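Local structure of bifunctional cytochrome P450/NADPH--P450 reductase (Deinococcus aerius, 7F3H) at residues G132-T137 / L420-K425; Y163-F168 / E172-L177; D298-G303 / V312-V317. The protein catalyses hydroxylation of organic substrates at a haem, probably drawing its electrons from NADPH through a reductase domain fused to it in the full-length enzyme. One frame throughout, in Å; residues are numbered along the deposited sequence.

Contact 1: G132-T137 / L420-K425; sequences GKWERT and LLILQK
In the helical core shared by cytochromes P450, helices 113-137 and 408-425 correspond to helices D and L, and near their C-terminal ends W134 meets I422 while E135 meets K425. The backbones stay well apart, with CA of W134 and CA of I422 separated by 9.0 Å, so side chains must span the gap. The indole does this with the far corner of its six-membered ring: CZ3 of W134 lies 3.9 Å from CG2 of I422, and CH2 of W134 lies 4.0 Å from CD1 of the same isoleucine. The two branches of I422 thus share one corner of the ring. At the other end of the indole, NE1 donates to D147 of helix 144-161, which ties a third helix to the pair and helps fix the rotation of the ring. Beside this apolar patch runs a salt bridge of 2.7 Å from NZ of K425 to OE2 of E135. The glutamate reaches over with an extended chain (chi2 176°), whereas the lysine is kinked, at chi2 (86°) and again at chi4. Its ammonium appears to approach OE2 from above the carboxylate plane. E455 also bonds K425 NZ, and its OE1 lies close to E135 OE2; one lysine therefore probably offsets the repulsion between two carboxylates, joining both helices to the end of strand 450-455.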
loop_
_atom_site.group_PDB
_atom_site.type_symbol
_atom_site.label_atom_id
_atom_site.label_comp_id
_atom_site.label_asym_id
_atom_site.label_seq_id
_atom_site.Cartn_x
_atom_site.Cartn_y
_atom_site.Cartn_z
ATOM N N GLY A 132 -0.057 1.288 -23.988
ATOM C CA GLY A 132 0.050 0.489 -25.203
ATOM C C GLY A 132 -0.861 -0.720 -25.190
ATOM O O GLY A 132 -1.614 -0.956 -26.137
ATOM N N LYS A 133 -0.841 -1.479 -24.086
ATOM C CA LYS A 133 -1.729 -2.631 -23.979
ATOM C C LYS A 133 -3.185 -2.206 -24.116
ATOM O O LYS A 133 -3.945 -2.795 -24.892
ATOM C CB LYS A 133 -1.509 -3.358 -22.654
ATOM C CG LYS A 133 -2.268 -4.685 -22.586
ATOM C CD LYS A 133 -2.052 -5.388 -21.245
ATOM C CE LYS A 133 -2.932 -6.618 -21.079
ATOM N NZ LYS A 133 -2.931 -7.077 -19.669
ATOM N N TRP A 134 -3.576 -1.135 -23.421
ATOM C CA TRP A 134 -4.975 -0.746 -23.474
ATOM C C TRP A 134 -5.325 -0.241 -24.863
ATOM O O TRP A 134 -6.403 -0.557 -25.382
ATOM C CB TRP A 134 -5.273 0.282 -22.388
ATOM C CG TRP A 134 -5.247 -0.286 -20.991
ATOM C CD1 TRP A 134 -4.736 -1.496 -20.593
ATOM C CD2 TRP A 134 -5.727 0.354 -19.794
ATOM N NE1 TRP A 134 -4.874 -1.646 -19.220
ATOM C CE2 TRP A 134 -5.474 -0.525 -18.712
ATOM C CE3 TRP A 134 -6.335 1.592 -19.530
ATOM C CZ2 TRP A 134 -5.815 -0.206 -17.398
ATOM C CZ3 TRP A 134 -6.668 1.905 -18.231
ATOM C CH2 TRP A 134 -6.413 1.011 -17.178
ATOM N N GLU A 135 -4.369 0.424 -25.541
ATOM C CA GLU A 135 -4.627 0.785 -26.934
ATOM C C GLU A 135 -4.922 -0.464 -27.739
ATOM O O GLU A 135 -5.919 -0.529 -28.472
ATOM C CB GLU A 135 -3.447 1.525 -27.557
ATOM C CG GLU A 135 -3.526 3.023 -27.597
ATOM C CD GLU A 135 -2.240 3.666 -28.158
ATOM O OE1 GLU A 135 -1.114 3.166 -27.889
ATOM O OE2 GLU A 135 -2.365 4.640 -28.936
ATOM N N ARG A 136 -4.094 -1.495 -27.548
ATOM C CA ARG A 136 -4.164 -2.715 -28.337
ATOM C C ARG A 136 -5.458 -3.470 -28.122
ATOM O O ARG A 136 -5.851 -4.233 -29.006
ATOM C CB ARG A 136 -2.999 -3.643 -27.967
ATOM C CG ARG A 136 -1.657 -3.230 -28.544
ATOM C CD ARG A 136 -0.544 -4.247 -28.248
ATOM N NE ARG A 136 0.302 -3.883 -27.109
ATOM C CZ ARG A 136 0.414 -4.641 -26.026
ATOM N NH1 ARG A 136 -0.280 -5.776 -25.964
ATOM N NH2 ARG A 136 1.208 -4.280 -25.019
ATOM N N THR A 137 -6.153 -3.266 -26.983
ATOM C CA THR A 137 -7.267 -4.154 -26.658
ATOM C C THR A 137 -8.587 -3.416 -26.460
ATOM O O THR A 137 -9.520 -3.987 -25.886
ATOM C CB THR A 137 -6.933 -5.023 -25.440
ATOM O OG1 THR A 137 -6.606 -4.201 -24.321
ATOM C CG2 THR A 137 -5.744 -5.942 -25.743
ATOM N N LEU A 420 -2.563 10.352 -15.200
ATOM C CA LEU A 420 -2.366 11.373 -16.218
ATOM C C LEU A 420 -2.360 10.767 -17.615
ATOM O O LEU A 420 -3.104 11.204 -18.503
ATOM C CB LEU A 420 -1.043 12.100 -15.937
ATOM C CG LEU A 420 -0.593 13.194 -16.902
ATOM C CD1 LEU A 420 -1.654 14.287 -16.975
ATOM C CD2 LEU A 420 0.736 13.735 -16.469
ATOM N N LEU A 421 -1.559 9.720 -17.815
ATOM C CA LEU A 421 -1.466 9.149 -19.152
ATOM C C LEU A 421 -2.762 8.438 -19.547
ATOM O O LEU A 421 -3.255 8.603 -20.673
ATOM C CB LEU A 421 -0.273 8.201 -19.214
ATOM C CG LEU A 421 1.143 8.787 -19.298
ATOM C CD1 LEU A 421 2.179 7.650 -19.380
ATOM C CD2 LEU A 421 1.303 9.770 -20.470
ATOM N N ILE A 422 -3.361 7.695 -18.609
ATOM C CA ILE A 422 -4.597 6.962 -18.884
ATOM C C ILE A 422 -5.697 7.919 -19.314
ATOM O O ILE A 422 -6.380 7.700 -20.323
ATOM C CB ILE A 422 -5.009 6.143 -17.646
ATOM C CG1 ILE A 422 -4.112 4.914 -17.535
ATOM C CG2 ILE A 422 -6.523 5.737 -17.678
ATOM C CD1 ILE A 422 -4.253 4.207 -16.222
ATOM N N LEU A 423 -5.875 9.006 -18.559
ATOM C CA LEU A 423 -6.955 9.926 -18.860
ATOM C C LEU A 423 -6.621 10.755 -20.086
ATOM O O LEU A 423 -7.534 11.182 -20.805
ATOM C CB LEU A 423 -7.259 10.804 -17.647
ATOM C CG LEU A 423 -7.832 10.127 -16.381
ATOM C CD1 LEU A 423 -8.147 11.183 -15.347
ATOM C CD2 LEU A 423 -9.075 9.271 -16.629
ATOM N N GLN A 424 -5.329 10.927 -20.387
ATOM C CA GLN A 424 -4.975 11.537 -21.660
ATOM C C GLN A 424 -5.509 10.717 -22.827
ATOM O O GLN A 424 -6.130 11.263 -23.747
ATOM C CB GLN A 424 -3.461 11.719 -21.769
ATOM C CG GLN A 424 -3.091 12.519 -23.034
ATOM C CD GLN A 424 -1.631 12.426 -23.431
ATOM O OE1 GLN A 424 -0.852 11.590 -22.932
ATOM N NE2 GLN A 424 -1.242 13.308 -24.327
ATOM N N LYS A 425 -5.307 9.392 -22.792
ATOM C CA LYS A 425 -5.674 8.585 -23.961
ATOM C C LYS A 425 -7.126 8.111 -23.956
ATOM O O LYS A 425 -7.754 8.043 -25.008
ATOM C CB LYS A 425 -4.758 7.369 -24.086
ATOM C CG LYS A 425 -4.510 6.890 -25.511
ATOM C CD LYS A 425 -3.354 7.684 -26.096
ATOM C CE LYS A 425 -2.853 7.101 -27.423
ATOM N NZ LYS A 425 -3.835 6.847 -28.523
#

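Contact 2: Y163-F168 / E172-L177; sequences YRFRSF and ELHPFL
F165 and H174 face each other across a short loop, their CA atoms 6.3 Å apart. Between helices 144-161 and 175-190 the irregular segment 163-168 thus folds back along the start of the second helix. The phenyl of F165 turns an edge to one face of the imidazole of H174, a T-shaped pair with planes at 79° and CD1 of F165 3.5 Å from CG of H174. L177 covers one face of the phenyl in a CH-pi contact, its CG 4.2 Å from the ring centroid, and Y163 lies over the opposite face. F176 completes this aromatic cluster, its ring nearly parallel to that of F165 but slid aside. H174 is also the N-cap of helix 175-190, helix F of the P450 fold: CG anti to the backbone N (chi1 -173°) turns the ring toward the helix start, where ND1 of H174 accepts from N of F176 at 2.9 Å, in the imidazole plane. The other nitrogen, NE2 of H174, gives a weak, bent bond of 3.3 Å to OH of Y163. CD2 of L173 packs 3.4 Å from OG of S167, a hydroxyl whose hydrogen bond goes to D154 on helix 144-161.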
loop_
_atom_site.group_PDB
_atom_site.type_symbol
_atom_site.label_atom_id
_atom_site.label_comp_id
_atom_site.label_asym_id
_atom_site.label_seq_id
_atom_site.Cartn_x
_atom_site.Cartn_y
_atom_site.Cartn_z
ATOM N N TYR A 163 15.630 -4.289 -13.464
ATOM C CA TYR A 163 15.246 -5.481 -14.193
ATOM C C TYR A 163 13.833 -5.310 -14.762
ATOM O O TYR A 163 12.927 -4.760 -14.112
ATOM C CB TYR A 163 15.511 -6.711 -13.290
ATOM C CG TYR A 163 15.149 -8.071 -13.787
ATOM C CD1 TYR A 163 14.735 -8.272 -15.084
ATOM C CD2 TYR A 163 15.788 -9.179 -13.187
ATOM C CE1 TYR A 163 14.541 -9.523 -15.591
ATOM C CE2 TYR A 163 15.679 -10.461 -13.714
ATOM C CZ TYR A 163 15.050 -10.618 -14.923
ATOM O OH TYR A 163 14.903 -11.864 -15.499
ATOM N N ARG A 164 13.716 -5.671 -16.050
ATOM C CA ARG A 164 12.539 -5.469 -16.894
ATOM C C ARG A 164 11.810 -6.793 -17.051
ATOM O O ARG A 164 12.159 -7.597 -17.922
ATOM C CB ARG A 164 12.987 -4.959 -18.266
ATOM C CG ARG A 164 13.426 -3.506 -18.294
ATOM C CD ARG A 164 13.620 -3.028 -19.743
ATOM N NE ARG A 164 13.752 -1.578 -19.870
ATOM C CZ ARG A 164 14.787 -0.856 -19.437
ATOM N NH1 ARG A 164 15.820 -1.431 -18.829
ATOM N NH2 ARG A 164 14.790 0.461 -19.603
ATOM N N PHE A 165 10.736 -6.982 -16.284
ATOM C CA PHE A 165 9.909 -8.179 -16.370
ATOM C C PHE A 165 8.947 -8.157 -17.542
ATOM O O PHE A 165 8.362 -9.204 -17.867
ATOM C CB PHE A 165 9.137 -8.364 -15.066
ATOM C CG PHE A 165 10.007 -8.813 -13.933
ATOM C CD1 PHE A 165 10.568 -10.077 -13.947
ATOM C CD2 PHE A 165 10.289 -7.967 -12.876
ATOM C CE1 PHE A 165 11.385 -10.505 -12.907
ATOM C CE2 PHE A 165 11.099 -8.376 -11.831
ATOM C CZ PHE A 165 11.658 -9.650 -11.848
ATOM N N ARG A 166 8.777 -6.993 -18.174
ATOM C CA ARG A 166 7.965 -6.844 -19.381
ATOM C C ARG A 166 6.600 -7.507 -19.235
ATOM O O ARG A 166 6.163 -8.282 -20.090
ATOM C CB ARG A 166 8.718 -7.410 -20.577
ATOM C CG ARG A 166 10.154 -6.879 -20.674
ATOM C CD ARG A 166 10.722 -7.068 -22.061
ATOM N NE ARG A 166 12.174 -7.009 -21.988
ATOM C CZ ARG A 166 12.896 -5.953 -22.322
ATOM N NH1 ARG A 166 12.310 -4.851 -22.798
ATOM N NH2 ARG A 166 14.216 -6.011 -22.195
ATOM N N SER A 167 5.896 -7.153 -18.153
ATOM C CA SER A 167 4.630 -7.811 -17.832
ATOM C C SER A 167 3.486 -7.475 -18.797
ATOM O O SER A 167 2.446 -8.134 -18.721
ATOM C CB SER A 167 4.206 -7.463 -16.399
ATOM O OG SER A 167 5.155 -7.961 -15.479
ATOM N N PHE A 168 3.614 -6.448 -19.649
ATOM C CA PHE A 168 2.569 -6.102 -20.618
ATOM C C PHE A 168 2.791 -6.714 -21.995
ATOM O O PHE A 168 1.935 -6.553 -22.869
ATOM C CB PHE A 168 2.435 -4.575 -20.751
ATOM C CG PHE A 168 2.009 -3.892 -19.465
ATOM C CD1 PHE A 168 0.716 -4.034 -18.984
ATOM C CD2 PHE A 168 2.918 -3.148 -18.717
ATOM C CE1 PHE A 168 0.326 -3.418 -17.777
ATOM C CE2 PHE A 168 2.543 -2.535 -17.513
ATOM C CZ PHE A 168 1.245 -2.671 -17.043
ATOM N N GLU A 172 1.273 -14.104 -19.307
ATOM C CA GLU A 172 1.607 -15.023 -18.248
ATOM C C GLU A 172 2.673 -14.188 -17.496
ATOM O O GLU A 172 3.530 -13.577 -18.149
ATOM C CB GLU A 172 2.313 -16.299 -18.718
ATOM C CG GLU A 172 1.847 -17.549 -17.854
ATOM C CD GLU A 172 2.807 -18.739 -17.796
ATOM O OE1 GLU A 172 3.947 -19.009 -17.706
ATOM O OE2 GLU A 172 2.510 -19.406 -18.923
ATOM N N LEU A 173 2.657 -14.114 -16.165
ATOM C CA LEU A 173 3.747 -13.287 -15.607
ATOM C C LEU A 173 5.075 -14.050 -15.625
ATOM O O LEU A 173 5.090 -15.270 -15.710
ATOM C CB LEU A 173 3.468 -12.834 -14.182
ATOM C CG LEU A 173 2.461 -11.739 -13.901
ATOM C CD1 LEU A 173 2.234 -11.692 -12.412
ATOM C CD2 LEU A 173 2.957 -10.360 -14.397
ATOM N N HIS A 174 6.199 -13.315 -15.563
ATOM C CA HIS A 174 7.520 -13.924 -15.374
ATOM C C HIS A 174 7.521 -14.842 -14.150
ATOM O O HIS A 174 6.886 -14.517 -13.135
ATOM C CB HIS A 174 8.587 -12.834 -15.189
ATOM C CG HIS A 174 10.003 -13.323 -15.155
ATOM N ND1 HIS A 174 10.501 -14.124 -14.143
ATOM C CD2 HIS A 174 11.056 -13.040 -15.958
ATOM C CE1 HIS A 174 11.790 -14.341 -14.345
ATOM N NE2 HIS A 174 12.150 -13.689 -15.437
ATOM N N PRO A 175 8.228 -15.990 -14.203
ATOM C CA PRO A 175 8.264 -16.913 -13.045
ATOM C C PRO A 175 8.604 -16.264 -11.718
ATOM O O PRO A 175 8.010 -16.636 -10.698
ATOM C CB PRO A 175 9.352 -17.915 -13.458
ATOM C CG PRO A 175 9.183 -18.019 -14.926
ATOM C CD PRO A 175 8.913 -16.574 -15.370
ATOM N N PHE A 176 9.574 -15.340 -11.691
ATOM C CA PHE A 176 9.901 -14.631 -10.448
ATOM C C PHE A 176 8.654 -13.997 -9.825
ATOM O O PHE A 176 8.425 -14.121 -8.618
ATOM C CB PHE A 176 11.002 -13.596 -10.706
ATOM C CG PHE A 176 11.367 -12.747 -9.491
ATOM C CD1 PHE A 176 10.684 -11.557 -9.213
ATOM C CD2 PHE A 176 12.416 -13.108 -8.655
ATOM C CE1 PHE A 176 11.027 -10.779 -8.123
ATOM C CE2 PHE A 176 12.753 -12.317 -7.554
ATOM C CZ PHE A 176 12.061 -11.159 -7.298
ATOM N N LEU A 177 7.794 -13.389 -10.648
ATOM C CA LEU A 177 6.590 -12.747 -10.120
ATOM C C LEU A 177 5.508 -13.759 -9.764
ATOM O O LEU A 177 4.727 -13.522 -8.829
ATOM C CB LEU A 177 6.071 -11.710 -11.114
ATOM C CG LEU A 177 7.109 -10.621 -11.450
ATOM C CD1 LEU A 177 6.598 -9.719 -12.538
ATOM C CD2 LEU A 177 7.495 -9.820 -10.211
#

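Contact 3: D298-G303 / V312-V317; sequences DRLLPG and VMRLDV
L300, in the last turn of helix 287-300, divides its two methyl groups between the neighbouring residues R314 and L315, and it supplies about half of the 169 Å² buried here. Its bond from CA to CB already points toward segment 312-317; with CG beside the backbone N and anti to the carbonyl carbon (chi1 -72°), the branch is then set so that its two methyls reach the two partners. CD1 of L300 touches CD2 of L315 at 3.6 Å, methyl against methyl. CD2 of L300 turns instead to the arginine, where it sits over the centre of one guanidinium face, 4.0 Å from CZ of R314. The arginine chain bends at chi3 (82°), which lays that flat face on the methyl. A face of this kind forms hydrogen bonds poorly, whereas the N-H groups point outward in the plane and remain able to bond at the rim, so the apolar contact need not cost the charge its polar partners. L315 takes nearly the same rotamer as L300, and besides meeting that leucine it packs on E296 and K416. Replacing L300 with an alanine would probably leave CD2 of L315 without its methyl neighbour and the guanidinium of R314 without its cover on that face, freer to swing. No hydrogen bond crosses between the segments; a polar link comes from E296 of helix 287-300, whose OE1 accepts the amides of D316 and V317 at the start of helix 317-329. In P450 terms the contact closes the connection from helix J through the short helix J' (309-313) to helix K, the helix that bears the family's ExxR motif.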
loop_
_atom_site.group_PDB
_atom_site.type_symbol
_atom_site.label_atom_id
_atom_site.label_comp_id
_atom_site.label_asym_id
_atom_site.label_seq_id
_atom_site.Cartn_x
_atom_site.Cartn_y
_atom_site.Cartn_z
ATOM N N ASP A 298 -6.066 17.692 -20.115
ATOM C CA ASP A 298 -6.087 18.354 -21.417
ATOM C C ASP A 298 -5.417 19.718 -21.341
ATOM O O ASP A 298 -4.740 20.135 -22.285
ATOM C CB ASP A 298 -7.537 18.466 -21.914
ATOM C CG ASP A 298 -8.210 17.087 -22.083
ATOM O OD1 ASP A 298 -7.498 16.052 -22.020
ATOM O OD2 ASP A 298 -9.451 17.033 -22.251
ATOM N N ARG A 299 -5.513 20.371 -20.182
ATOM C CA ARG A 299 -4.790 21.614 -19.956
ATOM C C ARG A 299 -3.287 21.384 -20.049
ATOM O O ARG A 299 -2.579 22.137 -20.725
ATOM C CB ARG A 299 -5.178 22.163 -18.592
ATOM C CG ARG A 299 -4.653 23.514 -18.271
ATOM C CD ARG A 299 -5.469 24.149 -17.148
ATOM N NE ARG A 299 -5.694 23.308 -15.969
ATOM C CZ ARG A 299 -6.889 22.801 -15.631
ATOM N NH1 ARG A 299 -7.961 23.037 -16.397
ATOM N NH2 ARG A 299 -7.018 22.068 -14.520
ATOM N N LEU A 300 -2.796 20.311 -19.438
ATOM C CA LEU A 300 -1.359 20.119 -19.330
ATOM C C LEU A 300 -0.756 19.284 -20.451
ATOM O O LEU A 300 0.432 19.440 -20.737
ATOM C CB LEU A 300 -1.026 19.459 -18.002
ATOM C CG LEU A 300 -1.192 20.379 -16.815
ATOM C CD1 LEU A 300 -1.119 19.526 -15.552
ATOM C CD2 LEU A 300 -0.088 21.425 -16.859
ATOM N N LEU A 301 -1.510 18.354 -21.047
ATOM C CA LEU A 301 -0.998 17.478 -22.105
ATOM C C LEU A 301 -1.877 17.490 -23.344
ATOM O O LEU A 301 -2.525 16.482 -23.662
ATOM C CB LEU A 301 -0.868 16.042 -21.608
ATOM C CG LEU A 301 0.177 15.741 -20.536
ATOM C CD1 LEU A 301 0.054 14.264 -20.181
ATOM C CD2 LEU A 301 1.610 16.104 -20.985
ATOM N N PRO A 302 -1.913 18.591 -24.084
ATOM C CA PRO A 302 -2.702 18.588 -25.324
ATOM C C PRO A 302 -2.089 17.632 -26.339
ATOM O O PRO A 302 -0.888 17.339 -26.306
ATOM C CB PRO A 302 -2.635 20.043 -25.802
ATOM C CG PRO A 302 -1.355 20.595 -25.174
ATOM C CD PRO A 302 -1.161 19.849 -23.883
ATOM N N GLY A 303 -2.942 17.149 -27.250
ATOM C CA GLY A 303 -2.526 16.192 -28.258
ATOM C C GLY A 303 -1.866 15.005 -27.608
ATOM O O GLY A 303 -2.294 14.533 -26.548
ATOM N N VAL A 312 4.053 16.290 -13.966
ATOM C CA VAL A 312 3.440 15.636 -12.819
ATOM C C VAL A 312 3.349 16.595 -11.645
ATOM O O VAL A 312 2.321 16.652 -10.952
ATOM C CB VAL A 312 4.222 14.365 -12.444
ATOM C CG1 VAL A 312 3.628 13.764 -11.168
ATOM C CG2 VAL A 312 4.181 13.350 -13.590
ATOM N N MET A 313 4.402 17.393 -11.428
ATOM C CA MET A 313 4.439 18.270 -10.266
ATOM C C MET A 313 3.545 19.493 -10.449
ATOM O O MET A 313 3.168 20.128 -9.460
ATOM C CB MET A 313 5.882 18.693 -9.962
ATOM C CG MET A 313 6.797 17.519 -9.596
ATOM S SD MET A 313 6.026 16.339 -8.422
ATOM C CE MET A 313 5.645 17.374 -7.014
ATOM N N ARG A 314 3.137 19.789 -11.677
ATOM C CA ARG A 314 2.193 20.866 -11.925
ATOM C C ARG A 314 0.745 20.437 -11.764
ATOM O O ARG A 314 -0.141 21.279 -11.888
ATOM C CB ARG A 314 2.403 21.431 -13.335
ATOM C CG ARG A 314 3.643 22.328 -13.433
ATOM C CD ARG A 314 3.983 22.654 -14.866
ATOM N NE ARG A 314 3.171 23.760 -15.370
ATOM C CZ ARG A 314 2.965 24.016 -16.661
ATOM N NH1 ARG A 314 3.519 23.249 -17.597
ATOM N NH2 ARG A 314 2.209 25.046 -17.024
ATOM N N LEU A 315 0.490 19.154 -11.488
ATOM C CA LEU A 315 -0.862 18.647 -11.288
ATOM C C LEU A 315 -1.463 19.141 -9.975
ATOM O O LEU A 315 -0.760 19.307 -8.976
ATOM C CB LEU A 315 -0.852 17.134 -11.255
ATOM C CG LEU A 315 -0.524 16.364 -12.516
ATOM C CD1 LEU A 315 -0.442 14.927 -12.079
ATOM C CD2 LEU A 315 -1.580 16.572 -13.567
ATOM N N ASP A 316 -2.799 19.328 -9.975
ATOM C CA ASP A 316 -3.523 19.726 -8.764
ATOM C C ASP A 316 -4.723 18.829 -8.461
ATOM O O ASP A 316 -4.859 18.309 -7.340
ATOM C CB ASP A 316 -4.027 21.166 -8.857
ATOM C CG ASP A 316 -5.049 21.457 -7.807
ATOM O OD1 ASP A 316 -4.763 21.196 -6.613
ATOM O OD2 ASP A 316 -6.156 21.864 -8.161
ATOM N N VAL A 317 -5.601 18.653 -9.459
ATOM C CA VAL A 317 -6.783 17.819 -9.279
ATOM C C VAL A 317 -6.382 16.369 -8.984
ATOM O O VAL A 317 -6.848 15.765 -8.013
ATOM C CB VAL A 317 -7.676 17.901 -10.536
ATOM C CG1 VAL A 317 -8.805 16.863 -10.485
ATOM C CG2 VAL A 317 -8.229 19.311 -10.701
#

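How the contacts relate
Contact 2 is the most core-like, with four of its seven touching residues buried; contact 3 lies nearer the surface, with one buried and one exposed of three. Contact 1 pairs helices distant in sequence and combines a buried apolar touch with a salt bridge at its more open margin. Contacts 2 and 3 each close a short connection between helices, the former through aromatic rings and an N-cap, the latter through leucine methyls and one guanidinium face. Both touch contact 1: R136 probably donates to the carbonyl of F168, and Q424 to that of G303, while helix 408-425 of contact 1 also packs on helix 287-300 of contact 3. Contacts 2 and 3 do not meet.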